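Side-chain contacts in starch synthase I (Hordeum vulgare, PDB 4HLN), which belongs to the plant starch synthases, two-domain glycosyltransferases of the GT-B fold, and holds bound alpha-D-glucopyranose units in this model: residues Asn530-Met535 / Lys607-Asp612; Val542-Gly547 / Ser572-Glu577; Glu554-Phe559 / Glu598-Arg603; Trp569-Ser572 / Lys578-Trp581. All blocks are in the same frame, centred on the assembly; numbering follows the deposited sequence.

Interaction 1: residues Asn530-Met535 / Lys607-Asp612; sequences NQLYAM and KDHTWD
Leu532 and Met535, on one side of helix 529-536, pack against His609 in a mainly apolar contact. His609 lies in the short link between helix 594-606 and the final helix, 611-627. Its imidazole sits between two backbone groups. Leu532 O lies over one face, offset toward the rim, 4.0 Å from His609 CD2. The carbonyl carbon of Lys607 lies over the opposite face.

Met535 brings its methyl to the edge. Its chain runs out extended and then bends at the sulfur (chi3 74°). The bend sets CE in the plane of the imidazole, 3.6 Å from His609 CE1. Nearer the backbone, Met535 CB stands above that plane, on the side of Leu532 O, 3.6 Å from His609 NE2. The same CE also meets Lys607, 3.8 Å from its CD, so the aliphatic part of the lysine borders the thioether. The lysine amine turns away. Leu532 adds CD2, 4.1 Å from His609 ND1.

The polar end of the imidazole is tied elsewhere: His609 NE2 is hydrogen-bonded to Gly604 O, in the helix just before. Asp608 shapes the next turn. Its OD2 accepts from Thr610 N (2.8 Å) and from Thr610 OG1 (2.9 Å). The first bond makes an Asx turn, and Thr610 is the N-cap of helix 611-627. The link is consistent with the GT-B fold, in which the last helix crosses back to the N-terminal domain, as the Asp612-Arg157 salt bridge suggests.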
# COMPACT_ATOMS: atom_id res chain seq x y z
N ASN A 530 9.00 5.20 3.21
CA ASN A 530 10.30 5.56 3.75
C ASN A 530 11.47 5.07 2.87
O ASN A 530 12.44 5.81 2.68
CB ASN A 530 10.44 5.18 5.23
CG ASN A 530 9.70 6.15 6.15
OD1 ASN A 530 8.78 6.84 5.72
ND2 ASN A 530 10.11 6.21 7.42
N GLN A 531 11.36 3.85 2.33
CA GLN A 531 12.27 3.36 1.28
C GLN A 531 12.55 4.40 0.21
O GLN A 531 13.70 4.72 -0.11
CB GLN A 531 11.64 2.18 0.52
CG GLN A 531 11.50 0.93 1.28
CD GLN A 531 10.15 0.80 1.92
OE1 GLN A 531 9.75 1.64 2.74
NE2 GLN A 531 9.44 -0.25 1.56
N LEU A 532 11.47 4.89 -0.39
CA LEU A 532 11.54 5.77 -1.54
C LEU A 532 12.23 7.08 -1.18
O LEU A 532 13.12 7.54 -1.91
CB LEU A 532 10.14 6.01 -2.10
CG LEU A 532 9.27 4.75 -2.19
CD1 LEU A 532 8.02 5.00 -3.02
CD2 LEU A 532 10.06 3.60 -2.79
N TYR A 533 11.83 7.67 -0.06
CA TYR A 533 12.48 8.88 0.43
C TYR A 533 13.97 8.64 0.65
O TYR A 533 14.81 9.42 0.21
CB TYR A 533 11.84 9.33 1.73
CG TYR A 533 10.37 9.65 1.65
CD1 TYR A 533 9.83 10.26 0.53
CD2 TYR A 533 9.52 9.34 2.70
CE1 TYR A 533 8.47 10.55 0.46
CE2 TYR A 533 8.18 9.63 2.65
CZ TYR A 533 7.66 10.23 1.53
OH TYR A 533 6.32 10.51 1.49
N ALA A 534 14.28 7.54 1.33
CA ALA A 534 15.67 7.19 1.58
C ALA A 534 16.43 7.16 0.26
O ALA A 534 17.41 7.88 0.08
CB ALA A 534 15.77 5.85 2.28
N MET A 535 15.95 6.33 -0.66
CA MET A 535 16.58 6.16 -1.96
C MET A 535 16.66 7.50 -2.70
O MET A 535 17.70 7.84 -3.26
CB MET A 535 15.81 5.13 -2.78
CG MET A 535 16.20 3.67 -2.46
SD MET A 535 15.10 2.41 -3.15
CE MET A 535 15.55 2.45 -4.88
N LYS A 607 16.82 6.18 -9.53
CA LYS A 607 15.51 5.51 -9.68
C LYS A 607 14.35 6.50 -9.75
O LYS A 607 14.38 7.56 -9.11
CB LYS A 607 15.25 4.50 -8.56
CG LYS A 607 15.81 3.09 -8.80
CD LYS A 607 14.76 1.97 -8.56
CE LYS A 607 13.52 2.11 -9.50
NZ LYS A 607 13.78 2.07 -10.98
N ASP A 608 13.33 6.16 -10.54
CA ASP A 608 12.13 6.98 -10.63
C ASP A 608 11.13 6.53 -9.57
O ASP A 608 10.68 5.39 -9.59
CB ASP A 608 11.51 6.87 -12.03
CG ASP A 608 10.33 7.83 -12.23
OD1 ASP A 608 9.90 8.02 -13.39
OD2 ASP A 608 9.83 8.40 -11.24
N HIS A 609 10.81 7.42 -8.65
CA HIS A 609 9.91 7.10 -7.55
C HIS A 609 8.63 7.91 -7.66
O HIS A 609 7.91 8.09 -6.67
CB HIS A 609 10.57 7.41 -6.20
CG HIS A 609 11.91 6.77 -6.01
ND1 HIS A 609 12.08 5.41 -5.89
CD2 HIS A 609 13.14 7.32 -5.90
CE1 HIS A 609 13.36 5.14 -5.73
NE2 HIS A 609 14.03 6.29 -5.73
N THR A 610 8.35 8.42 -8.85
CA THR A 610 7.16 9.22 -9.04
C THR A 610 5.94 8.34 -9.22
O THR A 610 6.04 7.13 -9.39
CB THR A 610 7.26 10.15 -10.27
OG1 THR A 610 7.15 9.37 -11.48
CG2 THR A 610 8.58 10.89 -10.25
N TRP A 611 4.79 8.98 -9.20
CA TRP A 611 3.55 8.32 -9.50
C TRP A 611 3.42 7.96 -10.98
O TRP A 611 2.77 6.98 -11.32
CB TRP A 611 2.38 9.18 -9.04
CG TRP A 611 2.19 9.07 -7.57
CD1 TRP A 611 2.56 9.98 -6.63
CD2 TRP A 611 1.61 7.96 -6.86
NE1 TRP A 611 2.22 9.52 -5.38
CE2 TRP A 611 1.65 8.28 -5.49
CE3 TRP A 611 1.05 6.74 -7.26
CZ2 TRP A 611 1.16 7.42 -4.51
CZ3 TRP A 611 0.57 5.89 -6.29
CH2 TRP A 611 0.63 6.23 -4.92
N ASP A 612 4.04 8.74 -11.85
CA ASP A 612 4.03 8.40 -13.27
C ASP A 612 4.66 7.03 -13.46
O ASP A 612 4.13 6.19 -14.19
CB ASP A 612 4.78 9.43 -14.11
CG ASP A 612 3.86 10.45 -14.73
OD1 ASP A 612 2.70 10.09 -15.06
OD2 ASP A 612 4.28 11.62 -14.88

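Interaction 2: residues Val542-Gly547 / Ser572-Glu577; sequences VVHGTG and SPLTVE
His544 presents one face of its imidazole to Leu574, and the two side chains meet at about a right angle. Leu574 CB stands almost straight above the ring centre, 3.8 Å from the centroid and 10° off the normal. This is a CH-pi contact. The methyls spread to one side of the ring. Leu574 CD2 reaches the ring nitrogen ND1 of His544 at 3.7 Å, and Leu574 CD1 turns back to His544 CB at 4.0 Å.

Ser572 approaches differently. Its hydroxyl OG lies near the imidazole plane, at the edge, 4.2 Å from His544 NE2. That is too long for a hydrogen bond. Ser572 CB also rests on Gly545 O at 3.8 Å.

His544 closes strand 540-544 of the parallel sheet in the C-terminal Rossmann-like domain of this GT-B protein. The 572-577 segment leaves the neighbouring strand, 569-571, and leads into helix 576-592. It turns sharply on the way. The peptide bond before Pro573 is cis, and Leu574 is the centre of an inverse gamma turn. Thr575 is the N-cap of the helix.

Two outside partners fix the imidazole. His544 ND1 is hydrogen-bonded to Ser522 O, and Tyr365 meets the ring edge-to-face. With chi1 at 169°, His544 extends away from its own backbone N, and its ring reaches Leu574. The leucine also touches Leu457 of helix 455-466.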
# COMPACT_ATOMS: atom_id res chain seq x y z
N VAL A 542 17.53 -0.12 4.92
CA VAL A 542 17.54 -1.50 5.40
C VAL A 542 16.12 -1.84 5.89
O VAL A 542 15.62 -1.26 6.85
CB VAL A 542 18.54 -1.69 6.55
CG1 VAL A 542 18.28 -3.00 7.29
CG2 VAL A 542 19.96 -1.62 6.02
N VAL A 543 15.49 -2.79 5.22
CA VAL A 543 14.07 -3.00 5.39
C VAL A 543 13.70 -4.48 5.50
O VAL A 543 14.37 -5.34 4.93
CB VAL A 543 13.32 -2.35 4.22
CG1 VAL A 543 13.84 -2.90 2.90
CG2 VAL A 543 11.82 -2.55 4.35
N HIS A 544 12.65 -4.78 6.27
CA HIS A 544 12.12 -6.14 6.32
C HIS A 544 11.47 -6.53 5.00
O HIS A 544 10.60 -5.82 4.49
CB HIS A 544 11.07 -6.29 7.41
CG HIS A 544 10.31 -7.58 7.33
ND1 HIS A 544 9.03 -7.73 7.81
CD2 HIS A 544 10.67 -8.78 6.82
CE1 HIS A 544 8.63 -8.97 7.60
NE2 HIS A 544 9.60 -9.63 6.99
N GLY A 545 11.88 -7.68 4.46
CA GLY A 545 11.28 -8.21 3.25
C GLY A 545 12.20 -8.99 2.34
O GLY A 545 13.36 -9.25 2.65
N THR A 546 11.66 -9.39 1.20
CA THR A 546 12.46 -10.03 0.16
C THR A 546 13.09 -8.96 -0.76
O THR A 546 12.56 -7.85 -0.90
CB THR A 546 11.62 -11.08 -0.62
OG1 THR A 546 10.41 -10.49 -1.11
CG2 THR A 546 11.26 -12.24 0.30
N GLY A 547 14.24 -9.27 -1.35
CA GLY A 547 15.01 -8.25 -2.02
C GLY A 547 15.30 -8.52 -3.47
O GLY A 547 16.35 -8.11 -3.99
N SER A 572 15.04 -10.98 5.77
CA SER A 572 13.94 -11.81 6.24
C SER A 572 14.55 -13.05 6.86
O SER A 572 15.56 -13.56 6.38
CB SER A 572 13.01 -12.19 5.08
OG SER A 572 11.84 -12.83 5.55
N PRO A 573 13.92 -13.55 7.93
CA PRO A 573 12.63 -13.02 8.38
C PRO A 573 12.84 -11.90 9.36
O PRO A 573 13.98 -11.50 9.63
CB PRO A 573 12.04 -14.21 9.11
CG PRO A 573 13.25 -14.81 9.79
CD PRO A 573 14.38 -14.65 8.80
N LEU A 574 11.74 -11.40 9.92
CA LEU A 574 11.80 -10.28 10.84
C LEU A 574 12.28 -10.71 12.22
O LEU A 574 11.47 -10.98 13.11
CB LEU A 574 10.43 -9.60 10.92
CG LEU A 574 10.36 -8.28 11.67
CD1 LEU A 574 11.47 -7.33 11.24
CD2 LEU A 574 9.00 -7.64 11.46
N THR A 575 13.59 -10.76 12.41
CA THR A 575 14.15 -11.15 13.71
C THR A 575 15.32 -10.28 14.11
O THR A 575 16.11 -9.84 13.27
CB THR A 575 14.67 -12.60 13.66
OG1 THR A 575 15.93 -12.62 12.96
CG2 THR A 575 13.67 -13.50 12.94
N VAL A 576 15.45 -10.05 15.41
CA VAL A 576 16.57 -9.28 15.93
C VAL A 576 17.92 -9.74 15.37
O VAL A 576 18.84 -8.94 15.20
CB VAL A 576 16.61 -9.37 17.46
CG1 VAL A 576 17.87 -8.73 18.00
CG2 VAL A 576 15.37 -8.73 18.05
N GLU A 577 18.05 -11.03 15.09
CA GLU A 577 19.31 -11.57 14.59
C GLU A 577 19.51 -11.16 13.14
O GLU A 577 20.55 -10.60 12.75
CB GLU A 577 19.33 -13.10 14.70
CG GLU A 577 19.06 -13.66 16.09
CD GLU A 577 17.71 -13.21 16.67
OE1 GLU A 577 16.65 -13.79 16.30
OE2 GLU A 577 17.71 -12.28 17.51

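Interaction 3: residues Glu554-Phe559 / Glu598-Arg603; sequences ETFNPF and EGLMKR. With GLC (alpha-D-glucopyranose), chain B; GLC (alpha-D-glucopyranose), chain C; GLC (alpha-D-glucopyranose), chain D; GLC (alpha-D-glucopyranose), chain E.
Phe556 and Leu600 form the tight part of this contact, and both are buried. Leu600 CD1 sits over one face of the phenyl ring, 3.9 Å from its centroid and 14° off the normal, in a CH-pi contact. The second methyl, Leu600 CD2, meets Phe556 CD2 at 3.6 Å. The opposite face carries the backbone N of Pro558.

The looser side is polar and partly exposed. Arg603 reaches the ring only at its rim, with NH1 3.7 Å from Phe556 CE2. The guanidinium and phenyl planes are 21° apart and meet edge to edge, so this is no cation-pi stack. Arg603 NE donates a hydrogen bond to Gly566 O. Farther out on helix 594-606, Lys602 and Glu598 form only a long salt bridge.

Beyond the ring lies the sugar. Another part of the Phe556 rim faces O3 of GLC (chain B) and O2 of GLC (chain E), both near its plane. Pro558 CG lies 3.7 Å from C3 of GLC (chain B) and also covers the centre of the Phe559 ring. An Asx turn, Phe559 N to Asn557 OD1, shapes the loop here. Phe556, Pro558 and Phe559 all belong to the glycan pocket, and this loop lines part of it.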
# COMPACT_ATOMS: atom_id res chain seq x y z
N GLU A 554 15.87 -3.69 -3.85
CA GLU A 554 16.64 -4.82 -4.34
C GLU A 554 17.91 -4.99 -3.50
O GLU A 554 18.74 -4.07 -3.42
CB GLU A 554 16.98 -4.60 -5.82
CG GLU A 554 17.70 -5.75 -6.50
CD GLU A 554 18.18 -5.39 -7.90
OE1 GLU A 554 19.13 -6.04 -8.39
OE2 GLU A 554 17.60 -4.46 -8.51
N THR A 555 18.06 -6.14 -2.85
CA THR A 555 19.21 -6.34 -1.96
C THR A 555 20.54 -6.21 -2.71
O THR A 555 20.66 -6.60 -3.87
CB THR A 555 19.16 -7.69 -1.23
OG1 THR A 555 17.98 -7.76 -0.43
CG2 THR A 555 20.38 -7.85 -0.33
N PHE A 556 21.54 -5.65 -2.03
CA PHE A 556 22.85 -5.42 -2.62
C PHE A 556 23.55 -6.70 -3.03
O PHE A 556 23.61 -7.67 -2.27
CB PHE A 556 23.75 -4.69 -1.63
CG PHE A 556 25.09 -4.35 -2.19
CD1 PHE A 556 26.25 -4.63 -1.48
CD2 PHE A 556 25.21 -3.76 -3.44
CE1 PHE A 556 27.50 -4.30 -2.00
CE2 PHE A 556 26.45 -3.42 -3.97
CZ PHE A 556 27.60 -3.70 -3.25
N ASN A 557 24.11 -6.68 -4.23
CA ASN A 557 24.84 -7.83 -4.76
C ASN A 557 25.94 -7.35 -5.69
O ASN A 557 25.66 -6.99 -6.84
CB ASN A 557 23.89 -8.75 -5.50
CG ASN A 557 24.61 -9.75 -6.36
OD1 ASN A 557 25.69 -10.24 -5.99
ND2 ASN A 557 24.04 -10.05 -7.52
N PRO A 558 27.18 -7.35 -5.20
CA PRO A 558 28.32 -6.75 -5.91
C PRO A 558 28.81 -7.59 -7.10
O PRO A 558 29.81 -7.24 -7.72
CB PRO A 558 29.39 -6.65 -4.82
CG PRO A 558 29.07 -7.75 -3.88
CD PRO A 558 27.58 -7.94 -3.91
N PHE A 559 28.09 -8.66 -7.40
CA PHE A 559 28.46 -9.55 -8.50
C PHE A 559 27.36 -9.65 -9.55
O PHE A 559 26.18 -9.69 -9.23
CB PHE A 559 28.75 -10.94 -7.95
CG PHE A 559 29.48 -10.94 -6.64
CD1 PHE A 559 30.73 -10.34 -6.54
CD2 PHE A 559 28.94 -11.55 -5.53
CE1 PHE A 559 31.42 -10.34 -5.33
CE2 PHE A 559 29.63 -11.56 -4.32
CZ PHE A 559 30.87 -10.95 -4.22
N GLU A 598 28.90 4.45 -2.48
CA GLU A 598 28.54 5.48 -3.46
C GLU A 598 27.63 4.93 -4.56
O GLU A 598 26.72 5.61 -5.03
CB GLU A 598 29.78 6.11 -4.08
CG GLU A 598 30.42 7.22 -3.24
CD GLU A 598 30.59 8.53 -4.02
OE1 GLU A 598 30.28 8.56 -5.24
OE2 GLU A 598 31.03 9.54 -3.41
N GLY A 599 27.89 3.70 -4.99
CA GLY A 599 27.08 3.10 -6.03
C GLY A 599 25.68 2.81 -5.54
O GLY A 599 24.70 3.06 -6.26
N LEU A 600 25.57 2.27 -4.33
CA LEU A 600 24.26 1.97 -3.76
C LEU A 600 23.41 3.23 -3.68
O LEU A 600 22.20 3.20 -3.94
CB LEU A 600 24.42 1.34 -2.38
CG LEU A 600 24.58 -0.18 -2.41
CD1 LEU A 600 25.23 -0.67 -1.13
CD2 LEU A 600 23.23 -0.87 -2.65
N MET A 601 24.05 4.34 -3.32
CA MET A 601 23.36 5.62 -3.21
C MET A 601 22.91 6.12 -4.57
O MET A 601 21.72 6.36 -4.79
CB MET A 601 24.27 6.65 -2.56
CG MET A 601 24.69 6.30 -1.14
SD MET A 601 26.16 7.22 -0.57
CE MET A 601 25.61 8.93 -0.59
N LYS A 602 23.86 6.26 -5.48
CA LYS A 602 23.56 6.79 -6.81
C LYS A 602 22.46 5.98 -7.51
O LYS A 602 21.61 6.54 -8.22
CB LYS A 602 24.84 6.88 -7.64
CG LYS A 602 25.82 7.95 -7.12
CD LYS A 602 26.97 8.25 -8.08
CE LYS A 602 27.77 9.47 -7.63
NZ LYS A 602 28.74 9.92 -8.66
N ARG A 603 22.46 4.67 -7.28
CA ARG A 603 21.42 3.83 -7.85
C ARG A 603 20.05 4.20 -7.28
O ARG A 603 19.07 4.32 -8.02
CB ARG A 603 21.73 2.35 -7.64
CG ARG A 603 21.96 1.59 -8.95
CD ARG A 603 23.30 0.90 -8.99
NE ARG A 603 23.44 -0.08 -7.93
CZ ARG A 603 24.57 -0.32 -7.28
NH1 ARG A 603 24.62 -1.24 -6.31
NH2 ARG A 603 25.67 0.36 -7.59
C1 GLC B . 28.10 -8.90 1.00
C2 GLC B . 28.09 -7.43 0.54
C3 GLC B . 29.30 -6.88 -0.24
C4 GLC B . 30.65 -7.50 0.09
C5 GLC B . 30.50 -8.95 0.56
C6 GLC B . 31.79 -9.41 1.23
O2 GLC B . 26.90 -7.15 -0.17
O3 GLC B . 29.44 -5.51 0.06
O4 GLC B . 31.54 -7.40 -1.04
O5 GLC B . 29.42 -9.14 1.48
O6 GLC B . 31.67 -9.24 2.63
C1 GLC C . 23.95 -11.31 -1.51
C2 GLC C . 25.21 -11.66 -2.28
C3 GLC C . 26.47 -11.29 -1.49
C4 GLC C . 26.46 -9.96 -0.72
C5 GLC C . 25.07 -9.81 -0.07
C6 GLC C . 24.82 -8.44 0.53
O2 GLC C . 25.18 -13.05 -2.53
O3 GLC C . 27.55 -11.28 -2.39
O4 GLC C . 27.57 -10.02 0.19
O5 GLC C . 24.08 -9.98 -1.06
O6 GLC C . 24.29 -8.61 1.82
C1 GLC D . 34.82 -7.05 -5.68
C2 GLC D . 34.03 -6.84 -6.97
C3 GLC D . 33.47 -8.13 -7.59
C4 GLC D . 34.41 -9.35 -7.56
C5 GLC D . 35.45 -9.28 -6.43
C6 GLC D . 36.72 -10.04 -6.82
O2 GLC D . 32.98 -5.92 -6.75
O3 GLC D . 33.13 -7.84 -8.94
O4 GLC D . 33.65 -10.56 -7.45
O5 GLC D . 35.85 -7.96 -6.03
O6 GLC D . 37.41 -9.38 -7.86
C1 GLC E . 32.58 -6.39 -0.85
C2 GLC E . 32.60 -5.22 -1.83
C3 GLC E . 32.88 -5.65 -3.28
C4 GLC E . 34.12 -6.53 -3.40
C5 GLC E . 34.43 -7.35 -2.14
C6 GLC E . 35.95 -7.38 -1.97
O2 GLC E . 31.40 -4.49 -1.73
O3 GLC E . 33.10 -4.50 -4.05
O4 GLC E . 34.03 -7.43 -4.52
O5 GLC E . 33.90 -6.90 -0.89
O6 GLC E . 36.30 -7.06 -0.63

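Interaction 4: residues Trp569-Ser572 / Lys578-Trp581; sequences WAFS and KMLW. With GLC (alpha-D-glucopyranose), chain C.
Phe571, Lys578 and Met579 carry this contact between a strand and the helix that follows it. Strand 569-571 is an outer strand of the parallel sheet in the C-terminal Rossmann-like domain. Helix 576-592 returns along that sheet, making a beta-alpha unit.

Phe571 gives up the largest area. Its CG lies between the backbone N and the carbonyl carbon (chi1 67°), which turns the phenyl face to the helix. Met579 CA lies over that face, offset toward the rim, 4.0 Å from the ring centroid. This is a CH-pi contact made by the helix backbone.

The methionine side chain then runs beside the phenylalanine, pointing the same way. Met579 CG touches Phe571 CZ at 3.8 Å. The sulfur lies farther out, with SD 5.3 Å from the centroid of the Phe571 ring and 55° off its normal. This is an oblique Met-aromatic contact. Beyond the phenyl ring, Met579 also touches Leu457 and Ala461 of helix 455-466.

Lys578 supplies the polar side of the contact. Its chain folds back over the end of the strand, with CG 3.6 Å from Ser572 O. Lys578 NZ gives that same oxygen a weak hydrogen bond of 3.5 Å.

Trp569, at the start of the strand, belongs to the glycan pocket. Its NE1 makes a weak hydrogen bond of 2.8 Å, bent to 133°, to O6 of GLC (chain C), which lies in the indole plane.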
# COMPACT_ATOMS: atom_id res chain seq x y z
N TRP A 569 19.54 -3.06 1.66
CA TRP A 569 19.39 -4.42 2.14
C TRP A 569 17.98 -4.72 2.62
O TRP A 569 17.46 -4.05 3.50
CB TRP A 569 20.38 -4.72 3.26
CG TRP A 569 21.76 -4.90 2.78
CD1 TRP A 569 22.37 -6.07 2.45
CD2 TRP A 569 22.73 -3.87 2.56
NE1 TRP A 569 23.66 -5.84 2.04
CE2 TRP A 569 23.90 -4.49 2.09
CE3 TRP A 569 22.71 -2.48 2.70
CZ2 TRP A 569 25.05 -3.78 1.77
CZ3 TRP A 569 23.85 -1.77 2.38
CH2 TRP A 569 25.01 -2.42 1.92
N ALA A 570 17.38 -5.75 2.03
CA ALA A 570 16.13 -6.28 2.56
C ALA A 570 16.45 -7.59 3.27
O ALA A 570 17.15 -8.44 2.72
CB ALA A 570 15.12 -6.51 1.43
N PHE A 571 15.93 -7.75 4.48
CA PHE A 571 16.22 -8.94 5.27
C PHE A 571 14.94 -9.66 5.68
O PHE A 571 13.91 -9.04 5.91
CB PHE A 571 17.01 -8.56 6.53
CG PHE A 571 16.23 -7.73 7.51
CD1 PHE A 571 16.20 -6.34 7.41
CD2 PHE A 571 15.52 -8.33 8.55
CE1 PHE A 571 15.49 -5.57 8.32
CE2 PHE A 571 14.81 -7.56 9.46
CZ PHE A 571 14.79 -6.18 9.35
N SER A 572 15.04 -10.98 5.77
CA SER A 572 13.94 -11.81 6.24
C SER A 572 14.55 -13.05 6.86
O SER A 572 15.56 -13.56 6.38
CB SER A 572 13.01 -12.19 5.08
OG SER A 572 11.84 -12.83 5.55
N LYS A 578 18.49 -11.44 12.33
CA LYS A 578 18.57 -11.14 10.91
C LYS A 578 18.71 -9.64 10.68
O LYS A 578 19.40 -9.19 9.76
CB LYS A 578 17.36 -11.69 10.17
CG LYS A 578 17.72 -12.69 9.07
CD LYS A 578 18.81 -12.15 8.12
CE LYS A 578 19.06 -13.13 6.96
NZ LYS A 578 18.75 -14.55 7.33
N MET A 579 18.06 -8.85 11.53
CA MET A 579 18.15 -7.41 11.41
C MET A 579 19.58 -6.95 11.68
O MET A 579 20.19 -6.26 10.85
CB MET A 579 17.16 -6.71 12.36
CG MET A 579 17.12 -5.19 12.18
SD MET A 579 15.77 -4.35 13.04
CE MET A 579 16.31 -4.38 14.74
N LEU A 580 20.13 -7.35 12.82
CA LEU A 580 21.48 -6.96 13.19
C LEU A 580 22.46 -7.44 12.15
O LEU A 580 23.42 -6.73 11.81
CB LEU A 580 21.85 -7.50 14.56
CG LEU A 580 21.02 -6.84 15.65
CD1 LEU A 580 21.08 -7.65 16.93
CD2 LEU A 580 21.47 -5.39 15.87
N TRP A 581 22.22 -8.64 11.63
CA TRP A 581 23.11 -9.15 10.61
C TRP A 581 23.16 -8.17 9.43
O TRP A 581 24.24 -7.73 9.02
CB TRP A 581 22.70 -10.55 10.16
CG TRP A 581 23.55 -11.05 9.05
CD1 TRP A 581 24.77 -11.65 9.17
CD2 TRP A 581 23.27 -10.98 7.65
NE1 TRP A 581 25.26 -11.96 7.92
CE2 TRP A 581 24.36 -11.56 6.97
CE3 TRP A 581 22.20 -10.48 6.90
CZ2 TRP A 581 24.41 -11.66 5.58
CZ3 TRP A 581 22.25 -10.57 5.52
CH2 TRP A 581 23.34 -11.16 4.88
C1 GLC C . 23.95 -11.31 -1.51
C2 GLC C . 25.21 -11.66 -2.28
C3 GLC C . 26.47 -11.29 -1.49
C4 GLC C . 26.46 -9.96 -0.72
C5 GLC C . 25.07 -9.81 -0.07
C6 GLC C . 24.82 -8.44 0.53
O2 GLC C . 25.18 -13.05 -2.53
O3 GLC C . 27.55 -11.28 -2.39
O4 GLC C . 27.57 -10.02 0.19
O5 GLC C . 24.08 -9.98 -1.06
O6 GLC C . 24.29 -8.61 1.82

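Interactions 2 and 4 lie closest, with centres about 4 Å apart. They share Ser572, helix 576-592 and the neighbouring strands 540-544 and 569-571. Both rest on an aromatic ring face, imidazole in one and phenyl in the other. Interaction 3 is the buried one, though its interface is the smallest; the other three are partly buried. Its loop borders the sugar. It meets interaction 4 where Phe556 and Leu600 pack on Trp569, and both touch GLC (chain C). Interaction 1 is about 20 Å from interactions 2 and 4 between centres, but adjoins interaction 3 in sequence. It touches no sugar. Helices 594-606 and 611-627, used by interactions 3 and 1, follow each other in the chain.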